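Local coordinates for OxsB protein (Bacillus megaterium, PDB 5UL3) that uses an iron-sulfur cluster, cobalamin and S-adenosylmethionine to contract the deoxyribose ring of dAMP oxidatively to an oxetane aldehyde in oxetanocin A biosynthesis, at residues 220-225 / 547-552; 333-338 / 379-384; 408-413 / 513-518. One frame throughout, in Å; residues are numbered along the deposited sequence.

Contact 1: 220-225 / 547-552; sequences PSFSPE and LMNTPY. With EDO (1,2-ethanediol), chain B.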
loop_
_atom_site.group_PDB
_atom_site.type_symbol
_atom_site.label_atom_id
_atom_site.label_comp_id
_atom_site.label_asym_id
_atom_site.label_seq_id
_atom_site.Cartn_x
_atom_site.Cartn_y
_atom_site.Cartn_z
ATOM N N PRO A 220 -13.280 -6.257 7.753
ATOM C CA PRO A 220 -14.019 -7.324 8.463
ATOM C C PRO A 220 -13.188 -8.053 9.503
ATOM O O PRO A 220 -13.746 -8.551 10.493
ATOM C CB PRO A 220 -14.457 -8.275 7.334
ATOM C CG PRO A 220 -13.501 -8.020 6.235
ATOM C CD PRO A 220 -13.143 -6.560 6.315
ATOM N N SER A 221 -11.871 -8.158 9.302
ATOM C CA SER A 221 -11.010 -8.764 10.316
ATOM C C SER A 221 -11.114 -8.022 11.641
ATOM O O SER A 221 -11.164 -8.638 12.715
ATOM C CB SER A 221 -9.559 -8.762 9.838
ATOM O OG SER A 221 -8.707 -9.381 10.794
ATOM N N PHE A 222 -11.125 -6.698 11.590
ATOM C CA PHE A 222 -11.135 -5.917 12.823
ATOM C C PHE A 222 -12.528 -5.818 13.436
ATOM O O PHE A 222 -12.657 -5.745 14.666
ATOM C CB PHE A 222 -10.561 -4.519 12.562
ATOM C CG PHE A 222 -9.047 -4.460 12.612
ATOM C CD1 PHE A 222 -8.289 -5.620 12.581
ATOM C CD2 PHE A 222 -8.389 -3.241 12.682
ATOM C CE1 PHE A 222 -6.900 -5.568 12.616
ATOM C CE2 PHE A 222 -7.002 -3.184 12.717
ATOM C CZ PHE A 222 -6.262 -4.341 12.685
ATOM N N SER A 223 -13.575 -5.843 12.618
ATOM C CA SER A 223 -14.942 -5.637 13.092
ATOM C C SER A 223 -15.870 -6.718 12.543
ATOM O O SER A 223 -16.772 -6.433 11.750
ATOM C CB SER A 223 -15.426 -4.244 12.698
ATOM O OG SER A 223 -14.536 -3.237 13.151
ATOM N N PRO A 224 -15.689 -7.971 12.966
ATOM C CA PRO A 224 -16.510 -9.050 12.394
ATOM C C PRO A 224 -17.967 -9.026 12.842
ATOM O O PRO A 224 -18.842 -9.447 12.072
ATOM C CB PRO A 224 -15.799 -10.322 12.873
ATOM C CG PRO A 224 -15.116 -9.917 14.119
ATOM C CD PRO A 224 -14.685 -8.488 13.907
ATOM N N GLU A 225 -18.250 -8.532 14.050
ATOM C CA GLU A 225 -19.601 -8.618 14.601
ATOM C C GLU A 225 -20.616 -7.876 13.737
ATOM O O GLU A 225 -21.758 -8.329 13.584
ATOM C CB GLU A 225 -19.613 -8.081 16.034
ATOM C CG GLU A 225 -19.153 -6.631 16.181
ATOM C CD GLU A 225 -17.647 -6.455 16.016
ATOM O OE1 GLU A 225 -16.898 -7.426 16.240
ATOM O OE2 GLU A 225 -17.215 -5.342 15.655
ATOM N N LEU A 547 -6.337 3.885 15.459
ATOM C CA LEU A 547 -6.984 2.718 14.887
ATOM C C LEU A 547 -7.327 1.716 15.980
ATOM O O LEU A 547 -6.803 1.771 17.099
ATOM C CB LEU A 547 -6.091 2.061 13.829
ATOM C CG LEU A 547 -5.738 2.850 12.565
ATOM C CD1 LEU A 547 -4.943 1.975 11.615
ATOM C CD2 LEU A 547 -6.978 3.400 11.873
ATOM N N MET A 548 -8.219 0.786 15.638
ATOM C CA MET A 548 -8.528 -0.316 16.537
ATOM C C MET A 548 -7.285 -1.168 16.767
ATOM O O MET A 548 -6.382 -1.233 15.924
ATOM C CB MET A 548 -9.657 -1.185 15.959
ATOM C CG MET A 548 -10.970 -0.447 15.715
ATOM S SD MET A 548 -12.187 -1.474 14.837
ATOM C CE MET A 548 -12.331 -2.854 15.974
ATOM N N ASN A 549 -7.234 -1.809 17.933
ATOM C CA ASN A 549 -6.217 -2.802 18.272
ATOM C C ASN A 549 -4.817 -2.215 18.391
ATOM O O ASN A 549 -3.827 -2.939 18.231
ATOM C CB ASN A 549 -6.205 -3.957 17.260
ATOM C CG ASN A 549 -7.492 -4.748 17.275
ATOM O OD1 ASN A 549 -8.068 -4.992 18.336
ATOM N ND2 ASN A 549 -7.960 -5.140 16.099
ATOM N N THR A 550 -4.703 -0.906 18.684
ATOM C CA THR A 550 -3.400 -0.286 18.827
ATOM C C THR A 550 -3.029 -0.115 20.296
ATOM O O THR A 550 -3.893 0.156 21.134
ATOM C CB THR A 550 -3.383 1.099 18.179
ATOM O OG1 THR A 550 -4.467 1.885 18.704
ATOM C CG2 THR A 550 -3.483 0.978 16.655
ATOM N N PRO A 551 -1.734 -0.225 20.605
ATOM C CA PRO A 551 -1.262 0.211 21.927
ATOM C C PRO A 551 -1.694 1.619 22.273
ATOM O O PRO A 551 -2.007 1.896 23.438
ATOM C CB PRO A 551 0.267 0.101 21.793
ATOM C CG PRO A 551 0.477 -0.977 20.798
ATOM C CD PRO A 551 -0.641 -0.773 19.789
ATOM N N TYR A 552 -1.727 2.524 21.291
ATOM C CA TYR A 552 -2.117 3.900 21.593
ATOM C C TYR A 552 -3.569 3.984 22.057
ATOM O O TYR A 552 -3.889 4.767 22.961
ATOM C CB TYR A 552 -1.885 4.804 20.380
ATOM C CG TYR A 552 -1.817 6.285 20.729
ATOM C CD1 TYR A 552 -2.972 7.057 20.797
ATOM C CD2 TYR A 552 -0.596 6.907 20.985
ATOM C CE1 TYR A 552 -2.925 8.416 21.113
ATOM C CE2 TYR A 552 -0.536 8.261 21.311
ATOM C CZ TYR A 552 -1.703 9.004 21.370
ATOM O OH TYR A 552 -1.677 10.341 21.691
HETATM C C1 EDO B . -6.958 -10.465 13.312
HETATM O O1 EDO B . -7.397 -9.091 13.289
HETATM C C2 EDO B . -7.962 -11.331 14.074
HETATM O O2 EDO B . -9.291 -11.173 13.561
HETATM O O HOH W 1 -10.537 -6.725 16.323
#

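Contact 2: 333-338 / 379-384; sequences LSVEQT and IDICEG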
loop_
_atom_site.group_PDB
_atom_site.type_symbol
_atom_site.label_atom_id
_atom_site.label_comp_id
_atom_site.label_asym_id
_atom_site.label_seq_id
_atom_site.Cartn_x
_atom_site.Cartn_y
_atom_site.Cartn_z
ATOM N N LEU A 333 10.396 -12.618 0.574
ATOM C CA LEU A 333 10.642 -13.382 -0.640
ATOM C C LEU A 333 12.132 -13.650 -0.799
ATOM O O LEU A 333 12.969 -12.812 -0.462
ATOM C CB LEU A 333 10.151 -12.602 -1.875
ATOM C CG LEU A 333 8.739 -12.675 -2.412
ATOM C CD1 LEU A 333 8.654 -11.929 -3.754
ATOM C CD2 LEU A 333 8.298 -14.116 -2.555
ATOM N N SER A 334 12.476 -14.810 -1.372
ATOM C CA SER A 334 13.871 -15.039 -1.716
ATOM C C SER A 334 14.338 -14.040 -2.775
ATOM O O SER A 334 13.537 -13.451 -3.509
ATOM C CB SER A 334 14.094 -16.464 -2.239
ATOM O OG SER A 334 13.558 -16.625 -3.544
ATOM N N VAL A 335 15.658 -13.853 -2.837
ATOM C CA VAL A 335 16.242 -12.980 -3.852
ATOM C C VAL A 335 15.848 -13.469 -5.232
ATOM O O VAL A 335 15.475 -12.681 -6.108
ATOM C CB VAL A 335 17.773 -12.927 -3.697
ATOM C CG1 VAL A 335 18.426 -12.266 -4.926
ATOM C CG2 VAL A 335 18.169 -12.209 -2.403
ATOM N N GLU A 336 16.035 -14.765 -5.487
ATOM C CA GLU A 336 15.741 -15.310 -6.808
ATOM C C GLU A 336 14.298 -15.039 -7.185
ATOM O O GLU A 336 14.004 -14.588 -8.297
ATOM C CB GLU A 336 16.033 -16.812 -6.833
ATOM C CG GLU A 336 15.702 -17.504 -8.143
ATOM C CD GLU A 336 15.983 -19.001 -8.087
ATOM O OE1 GLU A 336 15.025 -19.792 -7.950
ATOM O OE2 GLU A 336 17.169 -19.380 -8.157
ATOM N N GLN A 337 13.382 -15.278 -6.248
ATOM C CA GLN A 337 11.966 -15.095 -6.521
ATOM C C GLN A 337 11.611 -13.623 -6.712
ATOM O O GLN A 337 10.838 -13.277 -7.613
ATOM C CB GLN A 337 11.156 -15.701 -5.378
ATOM C CG GLN A 337 9.689 -15.648 -5.591
ATOM C CD GLN A 337 9.233 -16.526 -6.749
ATOM O OE1 GLN A 337 8.136 -16.345 -7.271
ATOM N NE2 GLN A 337 10.066 -17.490 -7.141
ATOM N N THR A 338 12.131 -12.756 -5.840
ATOM C CA THR A 338 11.971 -11.307 -6.005
ATOM C C THR A 338 12.352 -10.883 -7.429
ATOM O O THR A 338 11.617 -10.144 -8.092
ATOM C CB THR A 338 12.816 -10.560 -4.964
ATOM O OG1 THR A 338 12.362 -10.901 -3.648
ATOM C CG2 THR A 338 12.673 -9.027 -5.129
ATOM N N ILE A 379 21.246 -5.889 -1.273
ATOM C CA ILE A 379 22.314 -5.646 -2.238
ATOM C C ILE A 379 22.248 -6.661 -3.373
ATOM O O ILE A 379 22.401 -6.299 -4.545
ATOM C CB ILE A 379 23.684 -5.641 -1.532
ATOM C CG1 ILE A 379 23.803 -4.363 -0.686
ATOM C CG2 ILE A 379 24.806 -5.730 -2.563
ATOM C CD1 ILE A 379 24.965 -4.367 0.302
ATOM N N ASP A 380 21.942 -7.929 -3.056
ATOM C CA ASP A 380 21.782 -8.949 -4.100
ATOM C C ASP A 380 20.597 -8.652 -5.030
ATOM O O ASP A 380 20.686 -8.856 -6.249
ATOM C CB ASP A 380 21.615 -10.335 -3.463
ATOM C CG ASP A 380 22.895 -10.834 -2.789
ATOM O OD1 ASP A 380 23.920 -10.128 -2.865
ATOM O OD2 ASP A 380 22.869 -11.925 -2.176
ATOM N N ILE A 381 19.464 -8.206 -4.476
ATOM C CA ILE A 381 18.346 -7.800 -5.331
ATOM C C ILE A 381 18.768 -6.643 -6.236
ATOM O O ILE A 381 18.513 -6.652 -7.453
ATOM C CB ILE A 381 17.122 -7.441 -4.469
ATOM C CG1 ILE A 381 16.578 -8.697 -3.778
ATOM C CG2 ILE A 381 16.017 -6.775 -5.339
ATOM C CD1 ILE A 381 15.629 -8.407 -2.619
ATOM N N CYS A 382 19.448 -5.649 -5.661
ATOM C CA CYS A 382 19.907 -4.505 -6.437
ATOM C C CYS A 382 20.875 -4.935 -7.529
ATOM O O CYS A 382 20.805 -4.433 -8.655
ATOM C CB CYS A 382 20.560 -3.477 -5.520
ATOM S SG CYS A 382 19.379 -2.627 -4.453
ATOM N N GLU A 383 21.792 -5.855 -7.210
ATOM C CA GLU A 383 22.719 -6.352 -8.222
ATOM C C GLU A 383 21.969 -7.040 -9.351
ATOM O O GLU A 383 22.339 -6.904 -10.519
ATOM C CB GLU A 383 23.738 -7.307 -7.595
ATOM C CG GLU A 383 24.820 -6.585 -6.800
ATOM C CD GLU A 383 25.927 -7.508 -6.294
ATOM O OE1 GLU A 383 25.652 -8.687 -5.971
ATOM O OE2 GLU A 383 27.082 -7.044 -6.225
ATOM N N GLY A 384 20.900 -7.767 -9.014
ATOM C CA GLY A 384 20.072 -8.377 -10.042
ATOM C C GLY A 384 19.383 -7.355 -10.928
ATOM O O GLY A 384 19.309 -7.528 -12.147
#

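Contact 3: 408-413 / 513-518; sequences RTKEWN and LYDKLL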
loop_
_atom_site.group_PDB
_atom_site.type_symbol
_atom_site.label_atom_id
_atom_site.label_comp_id
_atom_site.label_asym_id
_atom_site.label_seq_id
_atom_site.Cartn_x
_atom_site.Cartn_y
_atom_site.Cartn_z
ATOM N N ARG A 408 23.835 0.542 17.064
ATOM C CA ARG A 408 24.590 -0.485 16.368
ATOM C C ARG A 408 25.972 0.051 16.028
ATOM O O ARG A 408 26.229 1.254 16.107
ATOM C CB ARG A 408 23.831 -0.951 15.118
ATOM C CG ARG A 408 22.489 -1.617 15.483
ATOM C CD ARG A 408 21.746 -2.114 14.262
ATOM N NE ARG A 408 20.359 -2.530 14.504
ATOM C CZ ARG A 408 19.964 -3.800 14.563
ATOM N NH1 ARG A 408 18.684 -4.098 14.770
ATOM N NH2 ARG A 408 20.855 -4.775 14.413
ATOM N N THR A 409 26.878 -0.860 15.671
ATOM C CA THR A 409 28.262 -0.449 15.481
ATOM C C THR A 409 28.392 0.463 14.272
ATOM O O THR A 409 27.522 0.508 13.396
ATOM C CB THR A 409 29.182 -1.658 15.299
ATOM O OG1 THR A 409 28.863 -2.319 14.066
ATOM C CG2 THR A 409 29.024 -2.636 16.463
ATOM N N LYS A 410 29.501 1.205 14.239
ATOM C CA LYS A 410 29.812 1.997 13.059
ATOM C C LYS A 410 29.866 1.117 11.816
ATOM O O LYS A 410 29.364 1.501 10.751
ATOM C CB LYS A 410 31.127 2.748 13.258
ATOM C CG LYS A 410 31.564 3.524 12.030
ATOM C CD LYS A 410 32.621 4.564 12.360
ATOM C CE LYS A 410 33.276 5.094 11.098
ATOM N NZ LYS A 410 34.347 6.086 11.402
ATOM N N GLU A 411 30.428 -0.085 11.944
ATOM C CA GLU A 411 30.534 -0.980 10.798
ATOM C C GLU A 411 29.159 -1.357 10.250
ATOM O O GLU A 411 28.970 -1.432 9.029
ATOM C CB GLU A 411 31.331 -2.224 11.192
ATOM C CG GLU A 411 32.837 -1.978 11.373
ATOM C CD GLU A 411 33.180 -1.056 12.542
ATOM O OE1 GLU A 411 32.424 -1.028 13.543
ATOM O OE2 GLU A 411 34.214 -0.354 12.452
ATOM N N TRP A 412 28.184 -1.595 11.135
ATOM C CA TRP A 412 26.825 -1.897 10.687
ATOM C C TRP A 412 26.222 -0.711 9.935
ATOM O O TRP A 412 25.560 -0.889 8.900
ATOM C CB TRP A 412 25.950 -2.260 11.889
ATOM C CG TRP A 412 24.503 -2.587 11.586
ATOM C CD1 TRP A 412 23.966 -3.834 11.444
ATOM C CD2 TRP A 412 23.423 -1.661 11.376
ATOM N NE1 TRP A 412 22.624 -3.746 11.181
ATOM C CE2 TRP A 412 22.265 -2.424 11.118
ATOM C CE3 TRP A 412 23.323 -0.261 11.379
ATOM C CZ2 TRP A 412 21.023 -1.843 10.892
ATOM C CZ3 TRP A 412 22.078 0.319 11.145
ATOM C CH2 TRP A 412 20.946 -0.477 10.903
ATOM N N ASN A 413 26.447 0.504 10.441
ATOM C CA ASN A 413 25.887 1.694 9.806
ATOM C C ASN A 413 26.560 1.986 8.472
ATOM O O ASN A 413 25.900 2.425 7.521
ATOM C CB ASN A 413 26.012 2.903 10.738
ATOM C CG ASN A 413 24.966 2.903 11.844
ATOM O OD1 ASN A 413 23.824 3.277 11.619
ATOM N ND2 ASN A 413 25.358 2.496 13.047
ATOM N N LEU A 513 32.287 8.979 3.574
ATOM C CA LEU A 513 31.012 9.652 3.363
ATOM C C LEU A 513 30.186 9.653 4.639
ATOM O O LEU A 513 29.629 10.684 5.034
ATOM C CB LEU A 513 30.248 8.967 2.229
ATOM C CG LEU A 513 28.845 9.516 1.983
ATOM C CD1 LEU A 513 28.922 10.984 1.601
ATOM C CD2 LEU A 513 28.144 8.694 0.895
ATOM N N TYR A 514 30.087 8.489 5.287
ATOM C CA TYR A 514 29.359 8.375 6.549
ATOM C C TYR A 514 29.902 9.338 7.597
ATOM O O TYR A 514 29.139 10.076 8.227
ATOM C CB TYR A 514 29.434 6.935 7.058
ATOM C CG TYR A 514 28.660 6.664 8.322
ATOM C CD1 TYR A 514 27.286 6.440 8.284
ATOM C CD2 TYR A 514 29.303 6.584 9.554
ATOM C CE1 TYR A 514 26.570 6.177 9.439
ATOM C CE2 TYR A 514 28.595 6.315 10.714
ATOM C CZ TYR A 514 27.237 6.121 10.658
ATOM O OH TYR A 514 26.548 5.853 11.811
ATOM N N ASP A 515 31.222 9.336 7.804
ATOM C CA ASP A 515 31.803 10.185 8.842
ATOM C C ASP A 515 31.556 11.660 8.555
ATOM O O ASP A 515 31.254 12.438 9.469
ATOM C CB ASP A 515 33.301 9.903 8.975
ATOM C CG ASP A 515 33.588 8.603 9.695
ATOM O OD1 ASP A 515 32.741 8.169 10.504
ATOM O OD2 ASP A 515 34.669 8.020 9.459
ATOM N N LYS A 516 31.662 12.064 7.288
ATOM C CA LYS A 516 31.473 13.471 6.952
ATOM C C LYS A 516 30.025 13.909 7.148
ATOM O O LYS A 516 29.772 15.017 7.636
ATOM C CB LYS A 516 31.937 13.733 5.525
ATOM C CG LYS A 516 33.451 13.894 5.394
ATOM C CD LYS A 516 33.865 13.966 3.930
ATOM C CE LYS A 516 35.376 14.102 3.760
ATOM N NZ LYS A 516 35.845 15.497 3.995
ATOM N N LEU A 517 29.056 13.062 6.781
ATOM C CA LEU A 517 27.658 13.447 6.966
ATOM C C LEU A 517 27.242 13.453 8.432
ATOM O O LEU A 517 26.312 14.179 8.789
ATOM C CB LEU A 517 26.745 12.529 6.148
ATOM C CG LEU A 517 26.799 12.799 4.641
ATOM C CD1 LEU A 517 26.093 11.704 3.860
ATOM C CD2 LEU A 517 26.192 14.151 4.336
ATOM N N LEU A 518 27.914 12.692 9.298
ATOM C CA LEU A 518 27.554 12.743 10.707
ATOM C C LEU A 518 28.247 13.877 11.456
ATOM O O LEU A 518 27.637 14.487 12.337
ATOM C CB LEU A 518 27.876 11.413 11.391
ATOM C CG LEU A 518 26.710 10.440 11.531
ATOM C CD1 LEU A 518 26.319 9.905 10.149
ATOM C CD2 LEU A 518 27.098 9.309 12.468
#

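Contact 1: 220-225 / 547-552
Asn549 sets its amide on edge over the ring of Phe222. ND2 stands 3.5 Å above the ring plane, over its centre, and the amide and ring planes are 84° apart. Met548 works beside it. Its CB lies 4.1 Å from Phe222 CD2, and the two side chains run past one another head to tail. The methionine chain bends at its last torsion (chi3 59°), which brings the methyl back to the end of helix 218-222. There Met548 CE lies 3.2 Å from Phe222 O, and Met548 SD is 3.4 Å from Ser223 OG. This is the tight side of the contact, and Phe222, Ser223 and Met548 are all buried.

Residues 220-225 belong to the Rossmann domain that houses cobalamin. Across from them, Leu547 to Thr550 form a type II beta turn. Asn549 takes the left-handed backbone conformation in it (phi 67°). Thr550 OG1 donates to Leu547 O at 2.8 Å, and Thr550 is the N-cap of helix 551-563. The Phe222 side chain also lies close to those of Pro322 and His325, two cobalamin-binding residues, so the contact borders the cobalamin site, and Leu547 touches the cofactor.

The other side is looser and wetter. A water donates to Phe222 O at 2.9 Å and accepts from Asn549 ND2, linking the two segments. A 1,2-ethanediol, probably from the crystallisation liquor, lies at the ring edge of Phe222. Its O1 donates to the OG of the partly exposed Ser221 at 2.8 Å.

Contact 2: 333-338 / 379-384
Asp380 brings the one flat group among the touching side chains, its carboxylate, but it meets Val335 through CB instead. Neither face of the carboxylate is covered by the 333-338 segment. Its OD1 is bonded to Gln376 NE2, on the same helix. With no aromatic ring or amide between the segments, the contact is made by methyl and methylene groups.

Val335 is the central residue. Val335 CA and Ile381 CA, 5.8 Å apart, are the nearest CA pair of the two segments. Val335 CG1 touches Asp380 CB at 4.0 Å, and CG2 is about as near to the same carbon. The valine side chain lies roughly perpendicular to that of Asp380. Val335 CG2 also rests on Ile381 CG1 at 4.1 Å. One turn along the helix, Thr338 CG2 packs against Ile381 CD1 at 3.9 Å, with the CG2 branch of the isoleucine close by.

Thr338 divides its two branches. With OG1 beside the backbone N (chi1 -62°), the hydroxyl turns back along its own helix and donates to Ser334 O at 2.8 Å, from above the carbonyl plane. The methyl is thereby turned to Ile381. Ser334 O also accepts from Thr338 N, so two bonds grip it. Ser334 is the N-cap: its OG accepts from Gln337 N at 3.0 Å. This end of the helix is further tied to the other helix by Arg377, which donates to Leu333 O.

Helices 335-351 and 374-386 come before and after strand 357-360. They are neighbouring outer helices of consecutive beta-alpha units, as expected in the partial TIM barrel of a radical SAM enzyme.

Contact 3: 408-413 / 513-518
The nearest CA atoms of the two segments are Asn413 CA and Tyr514 CA, 8.2 Å apart. Both side chains point into the gap. Asn413 CB lies 3.2 Å from Tyr514 OH and 3.4 Å from Tyr514 CZ, an oblique approach to the phenol end with amide and ring planes 24° apart. The asparagine amide is engaged on its own side: ND2 donates to Thr409 O at 3.0 Å, and OD1 accepts from Glu405 N. Thr409 OG1 accepts from Trp412 N and caps helix 410-426. Leu518 CD1 lies over one face of the Tyr514 ring, displaced from its centre.

Lys410 spans the outer part of the gap. CG is anti to the backbone N (chi1 176°) and the rest of the chain is extended, which carries NZ across to helix 510-519. There NZ meets both oxygens of Asp515, OD1 and OD2, each at 2.8 Å and each through its syn lone pair. Asp515 has two conformers, and this two-pronged salt bridge belongs to one of them.

Lys410 NZ also pairs with Glu511, so one ammonium serves two acids. Their combined charge would probably stabilise the protonated lysine and help hold the start of helix 410-426 against helix 510-519.

Overall arrangement
Along the chain, contact 2 closes before contact 3 opens, and both are nested inside the long loop closed by contact 1. That outer contact joins the cobalamin-binding Rossmann domain to residues 547-552, leading into helix 551-563. Contacts 2 and 3 both lie in the radical SAM core. Their centres are about 25 Å apart, and helix 374-386 of contact 2 touches helix 410-426 of contact 3, so they form a chain of adjoining helices. Contact 1 stands apart, its centre about 34 Å from that of contact 2 and 40 Å from that of contact 3. It ties distant parts of the chain together beside cobalamin, whereas contacts 2 and 3 join helices within the radical SAM domain.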